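Local structure of exopolysaccharide biosynthesis protein (Pantoea stewartii subsp. stewartii DC283, 6TGF) at residues L363-N366 with T371-S374; D384-S389 with D394-G399; L348-T351 with G355-F358; A257-S262 with E288-F293. The protein modifies the glycan biofilm formed by the plant pathogen Pantoea stewartii, probably as a hydrolase that cleaves its exopolysaccharide. One frame throughout, in Å; residues are numbered along the deposited sequence.

Interaction 1. Residues L363-N366 with T371-S374; sequences LRFN and TALS
F365 and A372 meet by a CH-pi contact: the methyl CB of A372 sits over one face of the phenyl ring, 3.9 Å from the ring centroid and 16° off the ring normal, displaced toward the CD1 side of the rim. F365 has CG anti to its carbonyl carbon (chi1 -54°), which carries the ring off strand 363-366 toward the chain at 371-374. Further out, F365 CZ meets L373 CD1 at 3.8 Å; this methyl comes in obliquely, and the two side chains cross at about a right angle. The same branch of L373 reaches L363, CD1 to CD1 at 4.4 Å, so one methyl of L373 touches both inward residues of strand 363-366, L363 only loosely. The two segments belong to successive walls of one coil of the parallel beta-helix, and their side chains bridge its apolar interior close to the bend that joins them. A372 still belongs to that bend, and the next strand begins at L373. I329 of the preceding coil packs on both L363 and L373, while V395 of the following coil packs on F365, so the cluster continues along the helix axis. R364, between the two inward residues, points out of the core: its guanidinium group makes a cation-pi contact with Y387 of the next coil and a weak hydrogen bond from NH1 to Y304 O.

Interaction 2. Residues D384-S389 with D394-G399; sequences DQWYAS and DVIQAG
Segments 384-389 and 394-399 come nearest at A388 and V395, CA to CA 7.3 Å, close to the bend that takes the chain from one to the other. They form two walls of one coil of the parallel beta-helix and face each other through side chains alone. Alternation along the first strand sends W386 and A388 into the core and Y387 outward. In 394-399, V395 and I396 both point inward, V395 from the end of the turn and I396 from the first residue of the strand. The indole of W386 is the broad partner. I396 CG1 lies over one face of its six-membered ring, in a CH-pi contact 3.8 Å from the centroid and 22° off the normal, the two side chains reaching toward each other from facing walls. W386 has CG between its backbone N and carbonyl carbon (chi1 58°), which turns the benzo end of the indole toward 394-399. V395 CG1 then fills the angle between the two inward residues of the first strand, 3.7 Å from W386 CZ3 and 3.9 Å from A388 CB. The indole also stacks with F419 of the next coil, and L430 touches both W386 and I396. On the outer side, Y387 OH is hydrogen-bonded to R359 NH2 of a second subunit. Within the core, the second methyl of V395, CG2, lies 4.0 Å from A388 CB.

Interaction 3. Residues L348-T351 with G355-F358; sequences LRNT and GQFF
Strands 348-350 and 356-358 approach most closely at N350 and Q356, whose CA atoms are 7.9 Å apart, and the short turn between them closes this corner. The two side chains reach across to each other and lay their amides one over the other, planes 16° apart, with N350 CG and Q356 CD separated by 3.3 Å. N350 has CG anti to its backbone N (chi1 -167°), while Q356 runs straight out from CG, its chi2 fully extended. The end of Q356 thereby arrives at the backbone of N350: NE2 donates to N350 O over 2.9 Å with an N-H...O angle of 162°. This oxygen lies near the plane of the Q356 amide, yet NE2 stands above the carbonyl plane of N350 and does not follow a lone pair. Such a corner, where the chain passes from one wall of a coil to another, is part of the right-handed parallel beta-helix of tailspike-like proteins, and here its interior is polar. Q356 NE2 also donates to C352 O inside the turn, and OE1 accepts from the backbone N of L376 on strand 373-378. N350 has partners of its own: ND2 donates to A324 O of the preceding coil and to a water at 2.8 Å, which in turn donates to F357 O at 3.1 Å. The water thus links the two strands next to the amide pair. Farther along the two strands the contact turns apolar, with L348 CD2 approaching the ring of F358 obliquely, 4.4 Å from CE2, while F357 faces outward and stacks with W326.

Interaction 4. Residues A257-S262 with E288-F293; sequences AMYQWS and EQRRFF
A tyrosine of helix 252-265 packs here against an arginine and a phenylalanine of an early coil, so the contact joins the helix at the start of the coiled region to the strands that follow. Y259 carries it. With CG anti to the backbone N (chi1 -177°), the phenol projects from the helix toward F293 and the corner before it. F293 lies over one face of the tyrosine ring through CE2; the ring centroids are 5.2 Å apart and the planes inclined at 50°, an oblique pair. R290 comes to the rim of the phenol, its CZ in the ring plane and 4.0 Å from Y259 CE2. Y259 CE2 stands 3.8 Å above one face of the R290 guanidinium group, and the aliphatic CB of E288 lies over the opposite face. R290 NH1 is hydrogen-bonded to F285 O, which helps to keep the flat group in place, and the ring of F285 meets both Y259 and F293 obliquely. Within the helix, S262 OG donates to Y259 O over 2.6 Å, and Q263 NE2 ties the helix to F292 O of the strand. A helix laid against the first coils, with aromatic side chains directed at their strands, is consistent with the N-terminal cap that closes the end of the core in many parallel beta-helices.

In the fold
Along the chain the order is interaction 4, 3, 1 and 2, and none encloses another. Interactions 1 and 2 are near-equivalent corners of successive coils, their centres 5 Å apart: strands 356-366 and 380-389 are parallel neighbours, as are 373-378 and 396-399, and backbone hydrogen bonds such as F365 N to Y387 O join them. Interaction 3 shares strand 356-366 with interaction 1 but lies at its other end, about 14 Å away between centres. Interaction 4, about 14 Å from interaction 3 between centres, touches it through F293 and L348 and brings in helix 252-265. Side-chain packing inside each coil and hydrogen bonding between coils together build the rigid, elongated tailspike-like body.

Interaction 1. Residues L363-N366 with T371-S374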
loop_
_atom_site.group_PDB
_atom_site.type_symbol
_atom_site.label_atom_id
_atom_site.label_comp_id
_atom_site.label_asym_id
_atom_site.label_seq_id
_atom_site.Cartn_x
_atom_site.Cartn_y
_atom_site.Cartn_z
ATOM N N LEU B 363 -7.935 -12.645 6.023
ATOM C CA LEU B 363 -9.045 -13.155 6.874
ATOM C C LEU B 363 -10.294 -13.357 6.009
ATOM O O LEU B 363 -10.685 -12.402 5.313
ATOM C CB LEU B 363 -9.330 -12.151 7.997
ATOM C CG LEU B 363 -8.136 -11.740 8.861
ATOM C CD1 LEU B 363 -8.558 -10.710 9.898
ATOM C CD2 LEU B 363 -7.500 -12.944 9.539
ATOM N N ARG B 364 -10.892 -14.552 6.055
ATOM C CA ARG B 364 -12.193 -14.864 5.403
ATOM C C ARG B 364 -13.242 -15.120 6.491
ATOM O O ARG B 364 -12.989 -15.972 7.363
ATOM C CB ARG B 364 -12.069 -16.070 4.467
ATOM C CG ARG B 364 -11.253 -15.801 3.210
ATOM C CD ARG B 364 -11.502 -16.816 2.106
ATOM N NE ARG B 364 -12.308 -16.296 1.003
ATOM C CZ ARG B 364 -11.858 -15.489 0.042
ATOM N NH1 ARG B 364 -10.599 -15.080 0.040
ATOM N NH2 ARG B 364 -12.674 -15.082 -0.917
ATOM N N PHE B 365 -14.364 -14.397 6.441
ATOM C CA PHE B 365 -15.534 -14.566 7.343
ATOM C C PHE B 365 -16.697 -15.168 6.544
ATOM O O PHE B 365 -17.355 -14.429 5.789
ATOM C CB PHE B 365 -15.910 -13.228 7.987
ATOM C CG PHE B 365 -14.769 -12.541 8.693
ATOM C CD1 PHE B 365 -14.236 -13.069 9.859
ATOM C CD2 PHE B 365 -14.223 -11.371 8.188
ATOM C CE1 PHE B 365 -13.184 -12.438 10.506
ATOM C CE2 PHE B 365 -13.172 -10.741 8.837
ATOM C CZ PHE B 365 -12.654 -11.275 9.994
ATOM N N ASN B 366 -16.924 -16.475 6.701
ATOM C CA ASN B 366 -18.005 -17.234 6.016
ATOM C C ASN B 366 -19.101 -17.571 7.030
ATOM O O ASN B 366 -18.785 -18.238 8.031
ATOM C CB ASN B 366 -17.475 -18.510 5.359
ATOM C CG ASN B 366 -16.433 -18.247 4.292
ATOM O OD1 ASN B 366 -16.496 -17.241 3.589
ATOM N ND2 ASN B 366 -15.476 -19.150 4.159
ATOM N N THR B 371 -20.709 -10.733 15.728
ATOM C CA THR B 371 -19.782 -9.658 15.283
ATOM C C THR B 371 -18.413 -10.291 15.002
ATOM O O THR B 371 -17.773 -10.730 15.969
ATOM C CB THR B 371 -19.693 -8.529 16.320
ATOM O OG1 THR B 371 -21.001 -7.989 16.513
ATOM C CG2 THR B 371 -18.751 -7.420 15.907
ATOM N N ALA B 372 -17.989 -10.338 13.735
ATOM C CA ALA B 372 -16.743 -11.009 13.288
ATOM C C ALA B 372 -15.542 -10.468 14.076
ATOM O O ALA B 372 -14.809 -11.283 14.663
ATOM C CB ALA B 372 -16.557 -10.834 11.799
ATOM N N LEU B 373 -15.358 -9.144 14.088
ATOM C CA LEU B 373 -14.283 -8.445 14.846
ATOM C C LEU B 373 -14.900 -7.302 15.658
ATOM O O LEU B 373 -15.639 -6.492 15.067
ATOM C CB LEU B 373 -13.230 -7.914 13.868
ATOM C CG LEU B 373 -12.330 -8.964 13.217
ATOM C CD1 LEU B 373 -11.489 -8.342 12.111
ATOM C CD2 LEU B 373 -11.435 -9.639 14.248
ATOM N N SER B 374 -14.596 -7.250 16.959
ATOM C CA SER B 374 -15.060 -6.209 17.915
ATOM C C SER B 374 -13.849 -5.585 18.619
ATOM O O SER B 374 -13.169 -6.313 19.367
ATOM C CB SER B 374 -16.036 -6.789 18.906
ATOM O OG SER B 374 -16.486 -5.795 19.814
#

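Interaction 2. Residues D384-S389 with D394-G399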
loop_
_atom_site.group_PDB
_atom_site.type_symbol
_atom_site.label_atom_id
_atom_site.label_comp_id
_atom_site.label_asym_id
_atom_site.label_seq_id
_atom_site.Cartn_x
_atom_site.Cartn_y
_atom_site.Cartn_z
ATOM N N ASP B 384 -6.127 -5.600 6.189
ATOM C CA ASP B 384 -5.814 -5.739 4.742
ATOM C C ASP B 384 -6.232 -7.137 4.273
ATOM O O ASP B 384 -6.184 -8.073 5.096
ATOM C CB ASP B 384 -4.327 -5.493 4.477
ATOM C CG ASP B 384 -3.955 -5.504 3.003
ATOM O OD1 ASP B 384 -4.557 -4.724 2.239
ATOM O OD2 ASP B 384 -3.071 -6.300 2.629
ATOM N N GLN B 385 -6.627 -7.263 3.001
ATOM C CA GLN B 385 -6.997 -8.549 2.349
ATOM C C GLN B 385 -7.943 -9.341 3.260
ATOM O O GLN B 385 -7.539 -10.415 3.735
ATOM C CB GLN B 385 -5.746 -9.369 2.034
ATOM C CG GLN B 385 -4.989 -8.888 0.808
ATOM C CD GLN B 385 -4.026 -9.942 0.320
ATOM O OE1 GLN B 385 -4.255 -10.594 -0.697
ATOM N NE2 GLN B 385 -2.947 -10.133 1.062
ATOM N N TRP B 386 -9.150 -8.823 3.501
ATOM C CA TRP B 386 -10.205 -9.528 4.279
ATOM C C TRP B 386 -11.468 -9.663 3.426
ATOM O O TRP B 386 -11.773 -8.734 2.656
ATOM C CB TRP B 386 -10.484 -8.840 5.620
ATOM C CG TRP B 386 -10.913 -7.408 5.531
ATOM C CD1 TRP B 386 -10.106 -6.315 5.418
ATOM C CD2 TRP B 386 -12.261 -6.905 5.585
ATOM N NE1 TRP B 386 -10.853 -5.169 5.393
ATOM C CE2 TRP B 386 -12.178 -5.499 5.493
ATOM C CE3 TRP B 386 -13.522 -7.500 5.698
ATOM C CZ2 TRP B 386 -13.310 -4.684 5.499
ATOM C CZ3 TRP B 386 -14.640 -6.694 5.709
ATOM C CH2 TRP B 386 -14.533 -5.306 5.611
ATOM N N TYR B 387 -12.156 -10.797 3.565
ATOM C CA TYR B 387 -13.341 -11.184 2.759
ATOM C C TYR B 387 -14.444 -11.652 3.717
ATOM O O TYR B 387 -14.134 -12.403 4.659
ATOM C CB TYR B 387 -12.931 -12.237 1.723
ATOM C CG TYR B 387 -11.700 -11.884 0.922
ATOM C CD1 TYR B 387 -10.428 -12.093 1.432
ATOM C CD2 TYR B 387 -11.804 -11.329 -0.343
ATOM C CE1 TYR B 387 -9.293 -11.762 0.709
ATOM C CE2 TYR B 387 -10.679 -10.993 -1.081
ATOM C CZ TYR B 387 -9.419 -11.210 -0.553
ATOM O OH TYR B 387 -8.305 -10.883 -1.271
ATOM N N ALA B 388 -15.677 -11.183 3.506
ATOM C CA ALA B 388 -16.881 -11.567 4.281
ATOM C C ALA B 388 -17.959 -12.077 3.317
ATOM O O ALA B 388 -18.316 -11.331 2.387
ATOM C CB ALA B 388 -17.370 -10.395 5.095
ATOM N N SER B 389 -18.441 -13.307 3.527
ATOM C CA SER B 389 -19.477 -13.975 2.697
ATOM C C SER B 389 -20.647 -14.428 3.575
ATOM O O SER B 389 -20.419 -15.254 4.481
ATOM C CB SER B 389 -18.905 -15.138 1.929
ATOM O OG SER B 389 -19.936 -15.995 1.462
ATOM N N ASP B 394 -22.565 -8.034 12.450
ATOM C CA ASP B 394 -21.546 -7.015 12.081
ATOM C C ASP B 394 -20.245 -7.742 11.726
ATOM O O ASP B 394 -19.971 -8.788 12.342
ATOM C CB ASP B 394 -21.312 -6.008 13.212
ATOM C CG ASP B 394 -22.507 -5.126 13.532
ATOM O OD1 ASP B 394 -23.466 -5.117 12.735
ATOM O OD2 ASP B 394 -22.464 -4.450 14.577
ATOM N N VAL B 395 -19.484 -7.217 10.762
ATOM C CA VAL B 395 -18.170 -7.787 10.337
ATOM C C VAL B 395 -17.057 -7.022 11.070
ATOM O O VAL B 395 -16.525 -7.570 12.053
ATOM C CB VAL B 395 -18.019 -7.765 8.802
ATOM C CG1 VAL B 395 -16.668 -8.297 8.349
ATOM C CG2 VAL B 395 -19.142 -8.535 8.126
ATOM N N ILE B 396 -16.739 -5.797 10.636
ATOM C CA ILE B 396 -15.715 -4.921 11.282
ATOM C C ILE B 396 -16.441 -3.930 12.200
ATOM O O ILE B 396 -17.071 -2.988 11.678
ATOM C CB ILE B 396 -14.840 -4.202 10.233
ATOM C CG1 ILE B 396 -14.388 -5.139 9.107
ATOM C CG2 ILE B 396 -13.658 -3.515 10.903
ATOM C CD1 ILE B 396 -13.591 -6.339 9.569
ATOM N N GLN B 397 -16.358 -4.149 13.516
ATOM C CA GLN B 397 -17.006 -3.306 14.556
ATOM C C GLN B 397 -15.924 -2.733 15.475
ATOM O O GLN B 397 -15.014 -3.492 15.861
ATOM C CB GLN B 397 -18.033 -4.125 15.342
ATOM C CG GLN B 397 -18.911 -3.294 16.269
ATOM C CD GLN B 397 -18.305 -3.087 17.636
ATOM O OE1 GLN B 397 -17.779 -4.012 18.251
ATOM N NE2 GLN B 397 -18.382 -1.861 18.128
ATOM N N ALA B 398 -16.021 -1.441 15.797
ATOM C CA ALA B 398 -15.135 -0.732 16.750
ATOM C C ALA B 398 -15.952 0.304 17.530
ATOM O O ALA B 398 -16.655 1.110 16.885
ATOM C CB ALA B 398 -13.980 -0.095 16.015
ATOM N N GLY B 399 -15.865 0.265 18.863
ATOM C CA GLY B 399 -16.545 1.198 19.782
ATOM C C GLY B 399 -15.562 1.849 20.738
ATOM O O GLY B 399 -14.342 1.710 20.521
#

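Interaction 3. Residues L348-T351 with G355-F358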
loop_
_atom_site.group_PDB
_atom_site.type_symbol
_atom_site.label_atom_id
_atom_site.label_comp_id
_atom_site.label_asym_id
_atom_site.label_seq_id
_atom_site.Cartn_x
_atom_site.Cartn_y
_atom_site.Cartn_z
ATOM N N LEU B 348 -13.221 -12.835 17.142
ATOM C CA LEU B 348 -12.429 -12.211 18.236
ATOM C C LEU B 348 -13.100 -10.922 18.719
ATOM O O LEU B 348 -13.589 -10.147 17.874
ATOM C CB LEU B 348 -11.005 -11.932 17.743
ATOM C CG LEU B 348 -10.057 -11.344 18.791
ATOM C CD1 LEU B 348 -8.688 -12.006 18.734
ATOM C CD2 LEU B 348 -9.933 -9.834 18.643
ATOM N N ARG B 349 -13.107 -10.718 20.041
ATOM C CA ARG B 349 -13.385 -9.415 20.700
ATOM C C ARG B 349 -12.203 -9.062 21.607
ATOM O O ARG B 349 -11.798 -9.927 22.407
ATOM C CB ARG B 349 -14.673 -9.458 21.527
ATOM C CG ARG B 349 -14.845 -8.245 22.432
ATOM C CD ARG B 349 -16.257 -8.059 22.947
ATOM N NE ARG B 349 -16.703 -9.172 23.773
ATOM C CZ ARG B 349 -17.932 -9.304 24.265
ATOM N NH1 ARG B 349 -18.857 -8.392 24.008
ATOM N NH2 ARG B 349 -18.237 -10.357 25.002
ATOM N N ASN B 350 -11.685 -7.837 21.484
ATOM C CA ASN B 350 -10.652 -7.261 22.382
ATOM C C ASN B 350 -11.341 -6.245 23.302
ATOM O O ASN B 350 -11.962 -5.305 22.770
ATOM C CB ASN B 350 -9.503 -6.639 21.583
ATOM C CG ASN B 350 -8.280 -6.329 22.423
ATOM O OD1 ASN B 350 -8.201 -6.708 23.590
ATOM N ND2 ASN B 350 -7.316 -5.642 21.834
ATOM N N THR B 351 -11.249 -6.442 24.622
ATOM C CA THR B 351 -11.938 -5.620 25.656
ATOM C C THR B 351 -10.926 -4.822 26.489
ATOM O O THR B 351 -11.361 -4.167 27.458
ATOM C CB THR B 351 -12.821 -6.495 26.558
ATOM O OG1 THR B 351 -12.064 -7.629 26.980
ATOM C CG2 THR B 351 -14.082 -6.956 25.866
ATOM N N GLY B 355 -6.598 2.150 25.060
ATOM C CA GLY B 355 -5.818 2.069 23.810
ATOM C C GLY B 355 -5.645 0.640 23.329
ATOM O O GLY B 355 -5.086 -0.174 24.087
ATOM N N GLN B 356 -6.103 0.354 22.105
ATOM C CA GLN B 356 -5.919 -0.948 21.409
ATOM C C GLN B 356 -5.241 -0.712 20.057
ATOM O O GLN B 356 -5.652 0.223 19.339
ATOM C CB GLN B 356 -7.261 -1.654 21.205
ATOM C CG GLN B 356 -7.757 -2.388 22.443
ATOM C CD GLN B 356 -9.068 -3.097 22.210
ATOM O OE1 GLN B 356 -9.502 -3.294 21.076
ATOM N NE2 GLN B 356 -9.714 -3.490 23.294
ATOM N N PHE B 357 -4.229 -1.526 19.746
ATOM C CA PHE B 357 -3.587 -1.646 18.412
ATOM C C PHE B 357 -4.050 -2.965 17.786
ATOM O O PHE B 357 -4.104 -3.976 18.514
ATOM C CB PHE B 357 -2.063 -1.592 18.538
ATOM C CG PHE B 357 -1.504 -0.258 18.966
ATOM C CD1 PHE B 357 -1.210 0.718 18.029
ATOM C CD2 PHE B 357 -1.258 0.019 20.301
ATOM C CE1 PHE B 357 -0.691 1.945 18.417
ATOM C CE2 PHE B 357 -0.738 1.246 20.686
ATOM C CZ PHE B 357 -0.457 2.207 19.744
ATOM N N PHE B 358 -4.390 -2.954 16.494
ATOM C CA PHE B 358 -4.896 -4.141 15.757
ATOM C C PHE B 358 -4.288 -4.197 14.352
ATOM O O PHE B 358 -4.324 -3.182 13.632
ATOM C CB PHE B 358 -6.424 -4.127 15.688
ATOM C CG PHE B 358 -7.026 -5.384 15.114
ATOM C CD1 PHE B 358 -7.273 -5.498 13.756
ATOM C CD2 PHE B 358 -7.334 -6.461 15.929
ATOM C CE1 PHE B 358 -7.821 -6.656 13.226
ATOM C CE2 PHE B 358 -7.885 -7.618 15.398
ATOM C CZ PHE B 358 -8.128 -7.714 14.048
HETATM O O HOH W 1 -7.044 -4.703 19.254
#

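Interaction 4. Residues A257-S262 with E288-F293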
loop_
_atom_site.group_PDB
_atom_site.type_symbol
_atom_site.label_atom_id
_atom_site.label_comp_id
_atom_site.label_asym_id
_atom_site.label_seq_id
_atom_site.Cartn_x
_atom_site.Cartn_y
_atom_site.Cartn_z
ATOM N N ALA B 257 -3.308 -23.684 26.228
ATOM C CA ALA B 257 -1.992 -24.196 26.679
ATOM C C ALA B 257 -0.865 -23.415 25.992
ATOM O O ALA B 257 0.032 -22.916 26.708
ATOM C CB ALA B 257 -1.885 -25.674 26.399
ATOM N N MET B 258 -0.910 -23.319 24.657
ATOM C CA MET B 258 0.121 -22.632 23.833
ATOM C C MET B 258 0.131 -21.139 24.176
ATOM O O MET B 258 1.233 -20.553 24.203
ATOM C CB MET B 258 -0.137 -22.806 22.332
ATOM C CG MET B 258 1.009 -22.298 21.474
ATOM S SD MET B 258 0.832 -22.711 19.724
ATOM C CE MET B 258 2.477 -22.326 19.131
ATOM N N TYR B 259 -1.043 -20.552 24.427
ATOM C CA TYR B 259 -1.185 -19.125 24.813
ATOM C C TYR B 259 -0.468 -18.884 26.144
ATOM O O TYR B 259 0.424 -18.019 26.197
ATOM C CB TYR B 259 -2.649 -18.697 24.942
ATOM C CG TYR B 259 -2.796 -17.231 25.262
ATOM C CD1 TYR B 259 -2.294 -16.278 24.394
ATOM C CD2 TYR B 259 -3.385 -16.791 26.437
ATOM C CE1 TYR B 259 -2.392 -14.925 24.668
ATOM C CE2 TYR B 259 -3.497 -15.438 26.725
ATOM C CZ TYR B 259 -2.999 -14.503 25.835
ATOM O OH TYR B 259 -3.093 -13.164 26.078
ATOM N N GLN B 260 -0.855 -19.633 27.180
ATOM C CA GLN B 260 -0.333 -19.467 28.563
ATOM C C GLN B 260 1.180 -19.717 28.565
ATOM O O GLN B 260 1.884 -19.004 29.303
ATOM C CB GLN B 260 -1.054 -20.396 29.542
ATOM C CG GLN B 260 -1.039 -19.876 30.973
ATOM C CD GLN B 260 -1.047 -20.985 31.998
ATOM O OE1 GLN B 260 -0.219 -21.894 31.962
ATOM N NE2 GLN B 260 -1.981 -20.911 32.933
ATOM N N TRP B 261 1.654 -20.680 27.765
ATOM C CA TRP B 261 3.103 -20.963 27.563
ATOM C C TRP B 261 3.804 -19.705 27.036
ATOM O O TRP B 261 4.799 -19.285 27.655
ATOM C CB TRP B 261 3.323 -22.153 26.618
ATOM C CG TRP B 261 4.742 -22.275 26.152
ATOM C CD1 TRP B 261 5.786 -22.827 26.835
ATOM C CD2 TRP B 261 5.285 -21.804 24.904
ATOM N NE1 TRP B 261 6.936 -22.741 26.098
ATOM C CE2 TRP B 261 6.661 -22.120 24.909
ATOM C CE3 TRP B 261 4.748 -21.153 23.788
ATOM C CZ2 TRP B 261 7.499 -21.808 23.839
ATOM C CZ3 TRP B 261 5.577 -20.845 22.731
ATOM C CH2 TRP B 261 6.934 -21.169 22.759
ATOM N N SER B 262 3.299 -19.140 25.935
ATOM C CA SER B 262 3.877 -17.966 25.227
ATOM C C SER B 262 3.897 -16.742 26.150
ATOM O O SER B 262 4.854 -15.952 26.054
ATOM C CB SER B 262 3.124 -17.675 23.955
ATOM O OG SER B 262 1.845 -17.128 24.238
ATOM N N GLU B 288 -7.954 -9.989 32.762
ATOM C CA GLU B 288 -6.503 -9.692 32.921
ATOM C C GLU B 288 -5.999 -8.950 31.677
ATOM O O GLU B 288 -6.105 -9.509 30.569
ATOM C CB GLU B 288 -5.679 -10.959 33.170
ATOM C CG GLU B 288 -5.362 -11.199 34.639
ATOM C CD GLU B 288 -3.909 -11.513 34.957
ATOM O OE1 GLU B 288 -3.053 -11.364 34.059
ATOM O OE2 GLU B 288 -3.635 -11.901 36.110
ATOM N N GLN B 289 -5.477 -7.736 31.875
ATOM C CA GLN B 289 -4.938 -6.844 30.813
ATOM C C GLN B 289 -3.504 -7.277 30.490
ATOM O O GLN B 289 -2.670 -7.273 31.415
ATOM C CB GLN B 289 -4.975 -5.388 31.285
ATOM C CG GLN B 289 -5.484 -4.410 30.239
ATOM C CD GLN B 289 -5.682 -3.030 30.816
ATOM O OE1 GLN B 289 -6.634 -2.773 31.548
ATOM N NE2 GLN B 289 -4.776 -2.123 30.484
ATOM N N ARG B 290 -3.234 -7.638 29.232
ATOM C CA ARG B 290 -1.908 -8.124 28.763
ATOM C C ARG B 290 -1.351 -7.166 27.704
ATOM O O ARG B 290 -2.075 -6.234 27.307
ATOM C CB ARG B 290 -2.036 -9.550 28.220
ATOM C CG ARG B 290 -2.454 -10.567 29.271
ATOM C CD ARG B 290 -2.505 -11.960 28.684
ATOM N NE ARG B 290 -3.088 -12.948 29.581
ATOM C CZ ARG B 290 -4.391 -13.099 29.807
ATOM N NH1 ARG B 290 -5.275 -12.314 29.215
ATOM N NH2 ARG B 290 -4.805 -14.037 30.641
ATOM N N ARG B 291 -0.102 -7.386 27.287
ATOM C CA ARG B 291 0.596 -6.584 26.246
ATOM C C ARG B 291 0.212 -7.118 24.860
ATOM O O ARG B 291 -0.275 -6.322 24.035
ATOM C CB ARG B 291 2.115 -6.642 26.437
ATOM C CG ARG B 291 2.649 -5.771 27.567
ATOM C CD ARG B 291 3.329 -4.488 27.119
ATOM N NE ARG B 291 4.406 -4.691 26.154
ATOM C CZ ARG B 291 5.213 -3.734 25.698
ATOM N NH1 ARG B 291 5.081 -2.486 26.119
ATOM N NH2 ARG B 291 6.156 -4.027 24.820
ATOM N N PHE B 292 0.411 -8.420 24.635
ATOM C CA PHE B 292 0.357 -9.078 23.303
ATOM C C PHE B 292 -0.711 -10.176 23.269
ATOM O O PHE B 292 -0.852 -10.934 24.252
ATOM C CB PHE B 292 1.719 -9.684 22.956
ATOM C CG PHE B 292 2.514 -8.919 21.929
ATOM C CD1 PHE B 292 2.892 -7.603 22.152
ATOM C CD2 PHE B 292 2.898 -9.524 20.743
ATOM C CE1 PHE B 292 3.629 -6.907 21.206
ATOM C CE2 PHE B 292 3.635 -8.827 19.798
ATOM C CZ PHE B 292 3.998 -7.521 20.031
ATOM N N PHE B 293 -1.433 -10.250 22.147
ATOM C CA PHE B 293 -2.177 -11.450 21.679
ATOM C C PHE B 293 -1.999 -11.577 20.163
ATOM O O PHE B 293 -2.603 -10.785 19.417
ATOM C CB PHE B 293 -3.663 -11.385 22.039
ATOM C CG PHE B 293 -4.421 -12.643 21.690
ATOM C CD1 PHE B 293 -4.941 -12.838 20.419
ATOM C CD2 PHE B 293 -4.590 -13.647 22.629
ATOM C CE1 PHE B 293 -5.625 -14.004 20.103
ATOM C CE2 PHE B 293 -5.273 -14.811 22.313
ATOM C CZ PHE B 293 -5.791 -14.987 21.051
#